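Local coordinates for protein esterase (Capnocytophaga ochracea, PDB 4W9R) that is of unknown function but probably hydrolyses ester bonds with an alpha/beta-hydrolase fold, at residues Tyr35-Val40 with Tyr111-Leu116. Numbering follows the deposited sequence.
Sequences YPLIVV and YPIADL
Y35, P36 and L37 begin a parallel strand in the central sheet of the alpha/beta-hydrolase fold, and P112 to L116 pair with them as the chain leaves helix 91-110 and bends into strand 116-122. Three backbone hydrogen bonds tie the two together. Y35 N gives its hydrogen to P112 O at 3.0 Å and A114 N returns one to Y35 O, making the parallel bridge of Y35 with I113; beyond the corner at D115, L37 N reaches L116 O at 3.0 Å. P36, which has no amide hydrogen, fits between Y35 and L37, the two residues whose amides bond to 111-116; its own carbonyl is used by I67 in strand 67-71.

The close-packed part is mainly apolar. In I113, chi1 of -56° sets CG1 beside the backbone N and CG2 anti to it, and it is CG2 that meets L37 CB, at 3.7 Å. Both side chains also rest on I107 of helix 91-110, so beta-branched and leucine bulk suits this wall between helix and sheet. Beside P36, the small A114 lays its methyl CB against the carbonyl oxygen Y35 O at 3.5 Å, and L116 CB stands 4.2 Å from P36 CB.

Toward solvent the contact thins: P112, centre of an inverse gamma turn, is partly exposed and its CG only grazes Y35 CE2 at 4.3 Å, whereas D115 is exposed and poorly ordered. Tyrosine suits its buried place because Y35 OH, at the far end of the ring, hydrogen-bonds to Q33 NE2 and T30 O.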
loop_
_atom_site.group_PDB
_atom_site.type_symbol
_atom_site.label_atom_id
_atom_site.label_comp_id
_atom_site.label_asym_id
_atom_site.label_seq_id
_atom_site.Cartn_x
_atom_site.Cartn_y
_atom_site.Cartn_z
ATOM N N TYR B 35 8.981 17.014 13.276
ATOM C CA TYR B 35 8.494 15.977 12.377
ATOM C C TYR B 35 9.350 15.886 11.121
ATOM O O TYR B 35 9.775 16.905 10.580
ATOM C CB TYR B 35 7.042 16.248 11.975
ATOM C CG TYR B 35 6.104 16.532 13.127
ATOM C CD1 TYR B 35 5.445 15.502 13.781
ATOM C CD2 TYR B 35 5.865 17.835 13.547
ATOM C CE1 TYR B 35 4.582 15.758 14.830
ATOM C CE2 TYR B 35 5.003 18.100 14.593
ATOM C CZ TYR B 35 4.364 17.058 15.232
ATOM O OH TYR B 35 3.505 17.314 16.276
ATOM N N PRO B 36 9.593 14.657 10.644
ATOM C CA PRO B 36 10.256 14.469 9.352
ATOM C C PRO B 36 9.327 14.874 8.216
ATOM O O PRO B 36 8.116 14.685 8.328
ATOM C CB PRO B 36 10.554 12.965 9.317
ATOM C CG PRO B 36 10.475 12.518 10.743
ATOM C CD PRO B 36 9.434 13.388 11.372
ATOM N N LEU B 37 9.884 15.426 7.144
ATOM C CA LEU B 37 9.081 15.894 6.020
ATOM C C LEU B 37 9.166 14.949 4.828
ATOM O O LEU B 37 10.254 14.533 4.431
ATOM C CB LEU B 37 9.519 17.298 5.600
ATOM C CG LEU B 37 8.890 17.870 4.329
ATOM C CD1 LEU B 37 7.380 17.967 4.470
ATOM C CD2 LEU B 37 9.488 19.230 4.003
ATOM N N ILE B 38 8.012 14.612 4.262
ATOM C CA ILE B 38 7.964 13.827 3.033
ATOM C C ILE B 38 7.237 14.599 1.939
ATOM O O ILE B 38 6.061 14.936 2.082
ATOM C CB ILE B 38 7.271 12.471 3.242
ATOM C CG1 ILE B 38 8.076 11.607 4.212
ATOM C CG2 ILE B 38 7.105 11.752 1.914
ATOM C CD1 ILE B 38 7.480 10.236 4.439
ATOM N N VAL B 39 7.943 14.882 0.849
ATOM C CA VAL B 39 7.369 15.615 -0.273
ATOM C C VAL B 39 6.946 14.663 -1.391
ATOM O O VAL B 39 7.712 13.788 -1.791
ATOM C CB VAL B 39 8.364 16.655 -0.829
ATOM C CG1 VAL B 39 7.771 17.385 -2.022
ATOM C CG2 VAL B 39 8.760 17.643 0.260
ATOM N N VAL B 40 5.721 14.833 -1.884
ATOM C CA VAL B 40 5.202 13.998 -2.964
ATOM C C VAL B 40 4.891 14.828 -4.210
ATOM O O VAL B 40 3.997 15.674 -4.193
ATOM C CB VAL B 40 3.933 13.248 -2.530
ATOM C CG1 VAL B 40 3.442 12.347 -3.651
ATOM C CG2 VAL B 40 4.201 12.443 -1.272
ATOM N N TYR B 111 6.337 25.036 10.021
ATOM C CA TYR B 111 6.292 23.871 10.903
ATOM C C TYR B 111 7.677 23.486 11.417
ATOM O O TYR B 111 8.683 23.758 10.764
ATOM C CB TYR B 111 5.671 22.671 10.177
ATOM C CG TYR B 111 4.327 22.942 9.542
ATOM C CD1 TYR B 111 3.188 23.100 10.319
ATOM C CD2 TYR B 111 4.196 23.024 8.163
ATOM C CE1 TYR B 111 1.958 23.346 9.741
ATOM C CE2 TYR B 111 2.969 23.267 7.575
ATOM C CZ TYR B 111 1.853 23.425 8.370
ATOM O OH TYR B 111 0.629 23.668 7.790
ATOM N N PRO B 112 7.731 22.839 12.591
ATOM C CA PRO B 112 8.998 22.336 13.131
ATOM C C PRO B 112 9.465 21.074 12.410
ATOM O O PRO B 112 9.240 19.964 12.892
ATOM C CB PRO B 112 8.664 22.042 14.596
ATOM C CG PRO B 112 7.201 21.767 14.595
ATOM C CD PRO B 112 6.617 22.660 13.540
ATOM N N ILE B 113 10.098 21.249 11.254
ATOM C CA ILE B 113 10.560 20.121 10.453
ATOM C C ILE B 113 11.883 19.565 10.971
ATOM O O ILE B 113 12.825 20.315 11.223
ATOM C CB ILE B 113 10.724 20.519 8.970
ATOM C CG1 ILE B 113 9.411 21.080 8.419
ATOM C CG2 ILE B 113 11.190 19.332 8.143
ATOM C CD1 ILE B 113 8.228 20.148 8.584
ATOM N N ALA B 114 11.950 18.245 11.119
ATOM C CA ALA B 114 13.160 17.580 11.586
ATOM C C ALA B 114 14.237 17.565 10.506
ATOM O O ALA B 114 14.031 18.070 9.404
ATOM C CB ALA B 114 12.844 16.161 12.036
ATOM N N ASP B 115 15.383 16.972 10.826
ATOM C CA ASP B 115 16.519 16.957 9.911
ATOM C C ASP B 115 16.314 15.990 8.750
ATOM O O ASP B 115 17.038 16.045 7.757
ATOM C CB ASP B 115 17.805 16.599 10.661
ATOM C CG ASP B 115 18.257 17.702 11.599
ATOM O OD1 ASP B 115 17.389 18.407 12.155
ATOM O OD2 ASP B 115 19.484 17.864 11.778
ATOM N N LEU B 116 15.328 15.107 8.876
ATOM C CA LEU B 116 15.031 14.145 7.820
ATOM C C LEU B 116 13.938 14.653 6.882
ATOM O O LEU B 116 12.791 14.835 7.288
ATOM C CB LEU B 116 14.613 12.801 8.416
ATOM C CG LEU B 116 14.225 11.740 7.384
ATOM C CD1 LEU B 116 15.399 11.440 6.464
ATOM C CD2 LEU B 116 13.731 10.473 8.063
#